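Local coordinates for protein aerobactin synthase IucA (Klebsiella pneumoniae subsp. pneumoniae, PDB 5JM8) that probably catalyses an ATP-dependent ligation in the biosynthesis of the siderophore aerobactin, as an NIS synthetase that binds ATP and magnesium, at residues T203-E208 with A257-T262; S265-C270 with M276-L281. One frame throughout, in Å; residues are numbered along the deposited sequence.

Interaction 1: residues T203-E208 with A257-T262; sequences TRFAAE and APWLPT
Phe205 and Trp259 are turned toward one another by their first torsions: Phe205 carries CG opposite its backbone N (chi1 -175°), which swings the ring off the helix 198-209, while in Trp259 CG stands opposite the carbonyl carbon (chi1 -71°) and the indole reaches out from strand 258-261. The two side chains approach from opposite directions and meet along their rims. Phe205 CZ lies 3.5 Å from Trp259 CZ2, and Phe205 CE1 is 3.7 Å from Trp259 CH2, so two neighbouring carbons of each six-membered ring adjoin. The planes are inclined at 33°, and the Phe205 centroid lies 5.6 Å from that of the six-membered ring of Trp259. This rim-to-rim aromatic pair, neither ring lying over the face of the other, is neither an offset stack nor a T-shaped one. Leu179 of strand 177-185 and Ile277 of strand 275-284 touch both rings, making the pair part of a shared apolar layer between helix and sheet. On the helix, Thr203 and Ala207 pack against their counterparts in the second subunit. No hydrogen bond links the two segments, and the side-chain contact is carbon against carbon, consistent with cohesion by dispersion and burial of apolar surface.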
loop_
_atom_site.group_PDB
_atom_site.type_symbol
_atom_site.label_atom_id
_atom_site.label_comp_id
_atom_site.label_asym_id
_atom_site.label_seq_id
_atom_site.Cartn_x
_atom_site.Cartn_y
_atom_site.Cartn_z
ATOM N N THR A 203 22.893 16.820 5.641
ATOM C CA THR A 203 22.576 16.841 4.219
ATOM C C THR A 203 21.542 15.768 3.904
ATOM O O THR A 203 20.521 16.046 3.274
ATOM C CB THR A 203 23.828 16.613 3.349
ATOM O OG1 THR A 203 24.761 17.681 3.555
ATOM C CG2 THR A 203 23.456 16.561 1.880
ATOM N N ARG A 204 21.815 14.543 4.342
ATOM C CA ARG A 204 20.894 13.430 4.134
ATOM C C ARG A 204 19.565 13.693 4.825
ATOM O O ARG A 204 18.503 13.534 4.226
ATOM C CB ARG A 204 21.489 12.120 4.659
ATOM C CG ARG A 204 20.704 10.880 4.242
ATOM C CD ARG A 204 21.227 9.620 4.917
ATOM N NE ARG A 204 20.865 9.554 6.329
ATOM C CZ ARG A 204 21.284 8.608 7.164
ATOM N NH1 ARG A 204 20.901 8.623 8.434
ATOM N NH2 ARG A 204 22.086 7.646 6.730
ATOM N N PHE A 205 19.639 14.098 6.089
ATOM C CA PHE A 205 18.448 14.331 6.897
ATOM C C PHE A 205 17.578 15.423 6.285
ATOM O O PHE A 205 16.364 15.270 6.172
ATOM C CB PHE A 205 18.843 14.707 8.330
ATOM C CG PHE A 205 17.675 14.857 9.265
ATOM C CD1 PHE A 205 17.174 13.762 9.950
ATOM C CD2 PHE A 205 17.080 16.091 9.463
ATOM C CE1 PHE A 205 16.103 13.895 10.813
ATOM C CE2 PHE A 205 16.008 16.231 10.324
ATOM C CZ PHE A 205 15.519 15.131 10.998
ATOM N N ALA A 206 18.209 16.520 5.882
ATOM C CA ALA A 206 17.489 17.631 5.274
ATOM C C ALA A 206 16.915 17.235 3.920
ATOM O O ALA A 206 15.844 17.697 3.530
ATOM C CB ALA A 206 18.404 18.830 5.124
ATOM N N ALA A 207 17.634 16.372 3.212
ATOM C CA ALA A 207 17.232 15.956 1.875
ATOM C C ALA A 207 15.991 15.072 1.900
ATOM O O ALA A 207 15.107 15.214 1.059
ATOM C CB ALA A 207 18.374 15.228 1.192
ATOM N N GLU A 208 15.925 14.161 2.865
ATOM C CA GLU A 208 14.831 13.201 2.915
ATOM C C GLU A 208 13.666 13.681 3.783
ATOM O O GLU A 208 12.667 12.973 3.919
ATOM C CB GLU A 208 15.342 11.845 3.422
ATOM C CG GLU A 208 15.771 11.817 4.876
ATOM C CD GLU A 208 16.376 10.482 5.276
ATOM O OE1 GLU A 208 16.598 9.638 4.382
ATOM O OE2 GLU A 208 16.620 10.273 6.486
ATOM N N ALA A 257 8.454 17.008 5.734
ATOM C CA ALA A 257 7.642 15.860 6.111
ATOM C C ALA A 257 7.023 16.037 7.493
ATOM O O ALA A 257 7.542 16.788 8.315
ATOM C CB ALA A 257 8.486 14.596 6.069
ATOM N N PRO A 258 5.902 15.343 7.750
ATOM C CA PRO A 258 5.239 15.426 9.056
ATOM C C PRO A 258 5.941 14.595 10.122
ATOM O O PRO A 258 6.351 13.468 9.846
ATOM C CB PRO A 258 3.844 14.875 8.768
ATOM C CG PRO A 258 4.058 13.905 7.667
ATOM C CD PRO A 258 5.164 14.473 6.818
ATOM N N TRP A 259 6.069 15.150 11.323
ATOM C CA TRP A 259 6.702 14.453 12.439
ATOM C C TRP A 259 5.721 14.253 13.584
ATOM O O TRP A 259 4.895 15.119 13.860
ATOM C CB TRP A 259 7.920 15.230 12.925
ATOM C CG TRP A 259 9.054 15.173 11.971
ATOM C CD1 TRP A 259 9.215 15.922 10.844
ATOM C CD2 TRP A 259 10.195 14.315 12.051
ATOM N NE1 TRP A 259 10.390 15.584 10.219
ATOM C CE2 TRP A 259 11.008 14.597 10.940
ATOM C CE3 TRP A 259 10.602 13.330 12.954
ATOM C CZ2 TRP A 259 12.208 13.935 10.711
ATOM C CZ3 TRP A 259 11.793 12.676 12.726
ATOM C CH2 TRP A 259 12.582 12.979 11.614
ATOM N N LEU A 260 5.828 13.106 14.249
ATOM C CA LEU A 260 4.934 12.750 15.343
ATOM C C LEU A 260 5.665 12.783 16.682
ATOM O O LEU A 260 6.645 12.062 16.864
ATOM C CB LEU A 260 4.346 11.353 15.122
ATOM C CG LEU A 260 3.169 11.187 14.159
ATOM C CD1 LEU A 260 3.545 11.531 12.725
ATOM C CD2 LEU A 260 2.647 9.764 14.249
ATOM N N PRO A 261 5.205 13.625 17.626
ATOM C CA PRO A 261 5.790 13.492 18.964
ATOM C C PRO A 261 5.459 12.136 19.582
ATOM O O PRO A 261 4.306 11.710 19.533
ATOM C CB PRO A 261 5.150 14.641 19.756
ATOM C CG PRO A 261 3.963 15.068 18.960
ATOM C CD PRO A 261 4.305 14.788 17.533
ATOM N N THR A 262 6.463 11.464 20.137
ATOM C CA THR A 262 6.270 10.141 20.718
ATOM C C THR A 262 5.959 10.253 22.208
ATOM O O THR A 262 5.758 11.353 22.721
ATOM C CB THR A 262 7.512 9.251 20.513
ATOM O OG1 THR A 262 8.616 9.774 21.262
ATOM C CG2 THR A 262 7.880 9.191 19.039
#

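Interaction 2: residues S265-C270 with M276-L281; sequences SRSLYC and MIKFSL. With ATP (adenosine-5'-triphosphate), chain I.
Lys278, on strand 275-284, and Arg266, just before strand 267-269, converge on the ATP phosphates at an antiparallel beta hairpin. The backbone is joined by two bonds. Leu268 N donates to Ile277 O at 2.9 Å, almost straight at 176°, within the hydrogen-bonded pair Leu268-Ile277; Phe279 N donates to the carbonyl O of Arg266 at 3.0 Å. Ile277 O also receives a CA-H contact from Ser267, so this carbonyl has a second, weaker donor. Along the other edge of strand 275-284, Met276 and Lys278 bond through their backbones to Arg349 and Ala347 of strand 345-350.

Ser267 and Lys278 form the adjoining non-hydrogen-bonded pair, their side chains on the ATP-facing side of the sheet. The lysine chain is fully extended, CG anti to the backbone N (chi1 177°), and passes Ser267 OG before placing NZ between two phosphates: it donates to O2B of ATP at 2.6 Å and to O3G, at a modelled separation so short that its exact length is doubtful. Asp447, a ligand of the magnesium ion, forms a salt bridge with the same NZ. Arg266 NE donates to O1B and NH1 to O2B, each at 3.2 Å, with the beta-phosphorus near the guanidinium plane, at its edge. Arg266 NH1 and Lys278 NZ thus meet at one oxygen, O2B, drawn together by a common anion. Arg266 NH2 makes a weak hydrogen bond to Arg290 O, and Ser280 OG is bonded to Leu292 N and Gln342 O.

On the other side of the sheet the contact is apolar. Leu268 CB meets Ile277 CG2, and Leu268 CD2 reaches the edge of the Phe279 ring. Back on the Ser267 and Lys278 side, nearer the turn, Met276 CE touches Tyr269 CD1 obliquely. At the phosphates, over one face of the Arg266 guanidinium, sits Lys278 CE, 3.5 Å from Arg266 NE.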
loop_
_atom_site.group_PDB
_atom_site.type_symbol
_atom_site.label_atom_id
_atom_site.label_comp_id
_atom_site.label_asym_id
_atom_site.label_seq_id
_atom_site.Cartn_x
_atom_site.Cartn_y
_atom_site.Cartn_z
ATOM N N SER A 265 7.598 12.922 24.023
ATOM C CA SER A 265 7.347 14.270 23.503
ATOM C C SER A 265 8.550 14.879 22.773
ATOM O O SER A 265 8.410 15.354 21.646
ATOM C CB SER A 265 6.909 15.212 24.629
ATOM O OG SER A 265 5.709 14.764 25.236
ATOM N N ARG A 266 9.721 14.877 23.404
ATOM C CA ARG A 266 10.894 15.507 22.800
ATOM C C ARG A 266 11.474 14.669 21.674
ATOM O O ARG A 266 12.277 15.163 20.882
ATOM C CB ARG A 266 11.974 15.774 23.853
ATOM C CG ARG A 266 12.528 14.546 24.564
ATOM C CD ARG A 266 13.792 14.932 25.320
ATOM N NE ARG A 266 14.222 13.938 26.300
ATOM C CZ ARG A 266 15.276 14.095 27.095
ATOM N NH1 ARG A 266 15.606 13.148 27.962
ATOM N NH2 ARG A 266 16.007 15.200 27.025
ATOM N N SER A 267 11.069 13.405 21.605
ATOM C CA SER A 267 11.495 12.529 20.525
ATOM C C SER A 267 10.409 12.452 19.466
ATOM O O SER A 267 9.262 12.116 19.763
ATOM C CB SER A 267 11.829 11.138 21.053
ATOM O OG SER A 267 12.951 11.188 21.918
ATOM N N LEU A 268 10.785 12.778 18.233
ATOM C CA LEU A 268 9.851 12.810 17.114
ATOM C C LEU A 268 10.061 11.632 16.164
ATOM O O LEU A 268 11.166 11.104 16.053
ATOM C CB LEU A 268 9.998 14.122 16.344
ATOM C CG LEU A 268 9.330 15.371 16.929
ATOM C CD1 LEU A 268 9.713 15.597 18.379
ATOM C CD2 LEU A 268 9.678 16.592 16.088
ATOM N N TYR A 269 8.991 11.240 15.478
ATOM C CA TYR A 269 9.030 10.137 14.525
ATOM C C TYR A 269 8.474 10.554 13.164
ATOM O O TYR A 269 7.437 11.209 13.079
ATOM C CB TYR A 269 8.248 8.941 15.076
ATOM C CG TYR A 269 7.962 7.849 14.066
ATOM C CD1 TYR A 269 8.979 7.044 13.572
ATOM C CD2 TYR A 269 6.667 7.615 13.621
ATOM C CE1 TYR A 269 8.716 6.040 12.654
ATOM C CE2 TYR A 269 6.393 6.614 12.705
ATOM C CZ TYR A 269 7.419 5.830 12.226
ATOM O OH TYR A 269 7.139 4.836 11.314
ATOM N N CYS A 270 9.191 10.182 12.106
ATOM C CA CYS A 270 8.730 10.365 10.734
ATOM C C CYS A 270 8.941 9.058 9.973
ATOM O O CYS A 270 10.073 8.611 9.796
ATOM C CB CYS A 270 9.470 11.523 10.057
ATOM S SG CYS A 270 8.975 11.847 8.346
ATOM N N MET A 276 15.198 9.145 13.430
ATOM C CA MET A 276 14.365 9.872 14.374
ATOM C C MET A 276 15.213 11.004 14.937
ATOM O O MET A 276 16.437 10.999 14.787
ATOM C CB MET A 276 13.862 8.964 15.496
ATOM C CG MET A 276 12.972 7.827 15.039
ATOM S SD MET A 276 12.248 6.968 16.442
ATOM C CE MET A 276 11.577 5.507 15.653
ATOM N N ILE A 277 14.573 11.970 15.586
ATOM C CA ILE A 277 15.305 13.075 16.186
ATOM C C ILE A 277 14.801 13.351 17.603
ATOM O O ILE A 277 13.597 13.384 17.859
ATOM C CB ILE A 277 15.208 14.339 15.304
ATOM C CG1 ILE A 277 16.145 15.431 15.823
ATOM C CG2 ILE A 277 13.766 14.827 15.211
ATOM C CD1 ILE A 277 16.521 16.449 14.771
ATOM N N LYS A 278 15.751 13.512 18.520
ATOM C CA LYS A 278 15.464 13.743 19.931
ATOM C C LYS A 278 16.019 15.095 20.359
ATOM O O LYS A 278 17.228 15.251 20.528
ATOM C CB LYS A 278 16.065 12.624 20.781
ATOM C CG LYS A 278 15.882 12.794 22.276
ATOM C CD LYS A 278 16.400 11.574 23.023
ATOM C CE LYS A 278 16.282 11.738 24.526
ATOM N NZ LYS A 278 16.679 10.499 25.245
ATOM N N PHE A 279 15.128 16.067 20.537
ATOM C CA PHE A 279 15.529 17.446 20.785
ATOM C C PHE A 279 15.744 17.757 22.258
ATOM O O PHE A 279 15.111 17.166 23.135
ATOM C CB PHE A 279 14.479 18.416 20.237
ATOM C CG PHE A 279 14.400 18.456 18.739
ATOM C CD1 PHE A 279 15.383 19.086 17.994
ATOM C CD2 PHE A 279 13.329 17.882 18.076
ATOM C CE1 PHE A 279 15.304 19.130 16.618
ATOM C CE2 PHE A 279 13.246 17.926 16.699
ATOM C CZ PHE A 279 14.232 18.550 15.970
ATOM N N SER A 280 16.646 18.700 22.513
ATOM C CA SER A 280 16.737 19.347 23.811
ATOM C C SER A 280 15.528 20.262 23.937
ATOM O O SER A 280 15.457 21.292 23.268
ATOM C CB SER A 280 18.045 20.133 23.939
ATOM O OG SER A 280 18.182 20.701 25.227
ATOM N N LEU A 281 14.572 19.873 24.776
ATOM C CA LEU A 281 13.291 20.572 24.872
ATOM C C LEU A 281 13.072 21.129 26.276
ATOM O O LEU A 281 12.940 20.376 27.237
ATOM C CB LEU A 281 12.152 19.619 24.486
ATOM C CG LEU A 281 10.724 20.172 24.437
ATOM C CD1 LEU A 281 10.600 21.280 23.409
ATOM C CD2 LEU A 281 9.733 19.057 24.136
HETATM P PG ATP I . 13.312 8.935 24.618
HETATM O O1G ATP I . 12.751 9.645 23.412
HETATM O O2G ATP I . 12.825 7.514 24.763
HETATM O O3G ATP I . 14.808 9.072 24.768
HETATM P PB ATP I . 13.355 10.203 27.235
HETATM O O1B ATP I . 12.676 11.481 27.659
HETATM O O2B ATP I . 14.859 10.172 27.081
HETATM O O3B ATP I . 12.629 9.682 25.883
HETATM P PA ATP I . 12.960 9.116 29.855
HETATM O O1A ATP I . 14.011 10.125 30.246
HETATM O O2A ATP I . 13.052 7.702 30.373
HETATM O O3A ATP I . 12.907 9.029 28.248
HETATM O "O5'" ATP I . 11.496 9.664 30.226
HETATM C "C5'" ATP I . 10.379 8.843 29.902
HETATM C "C4'" ATP I . 9.142 9.671 29.584
HETATM O "O4'" ATP I . 8.060 8.772 29.331
HETATM C "C3'" ATP I . 8.719 10.586 30.722
HETATM O "O3'" ATP I . 8.511 11.913 30.220
HETATM C "C2'" ATP I . 7.432 9.997 31.267
HETATM O "O2'" ATP I . 6.457 11.002 31.538
HETATM C "C1'" ATP I . 6.941 9.066 30.171
HETATM N N9 ATP I . 6.399 7.804 30.721
HETATM C C8 ATP I . 5.140 7.378 30.526
HETATM N N7 ATP I . 4.932 6.192 31.150
HETATM C C5 ATP I . 6.081 5.848 31.756
HETATM C C6 ATP I . 6.543 4.714 32.582
HETATM N N6 ATP I . 5.687 3.706 32.871
HETATM N N1 ATP I . 7.822 4.734 33.022
HETATM C C2 ATP I . 8.664 5.743 32.727
HETATM N N3 ATP I . 8.304 6.803 31.980
HETATM C C4 ATP I . 7.050 6.914 31.474
#

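In the fold
Both interactions are buried, yet interaction 1 lies about 22 Å from the centre of the chain and interaction 2 about 13 Å, measured from their centres. They share a sheet: strand 258-261 pairs with strand 267-269, where Leu260 N approaches Tyr269 O at 2.7 Å, a probable hydrogen bond, and Thr262 OG1 probably bonds Ser267 O. In interaction 1 a helix at the subunit interface meets the sheet by one aromatic pair, with no hydrogen bond between its two segments. Interaction 2 joins adjacent strands through backbone bonds and directs cationic side chains at ATP. Their apolar sides merge, since Trp259 packs on Leu268 and Ile277; the polar chemistry is concentrated on the sheet's nucleotide side.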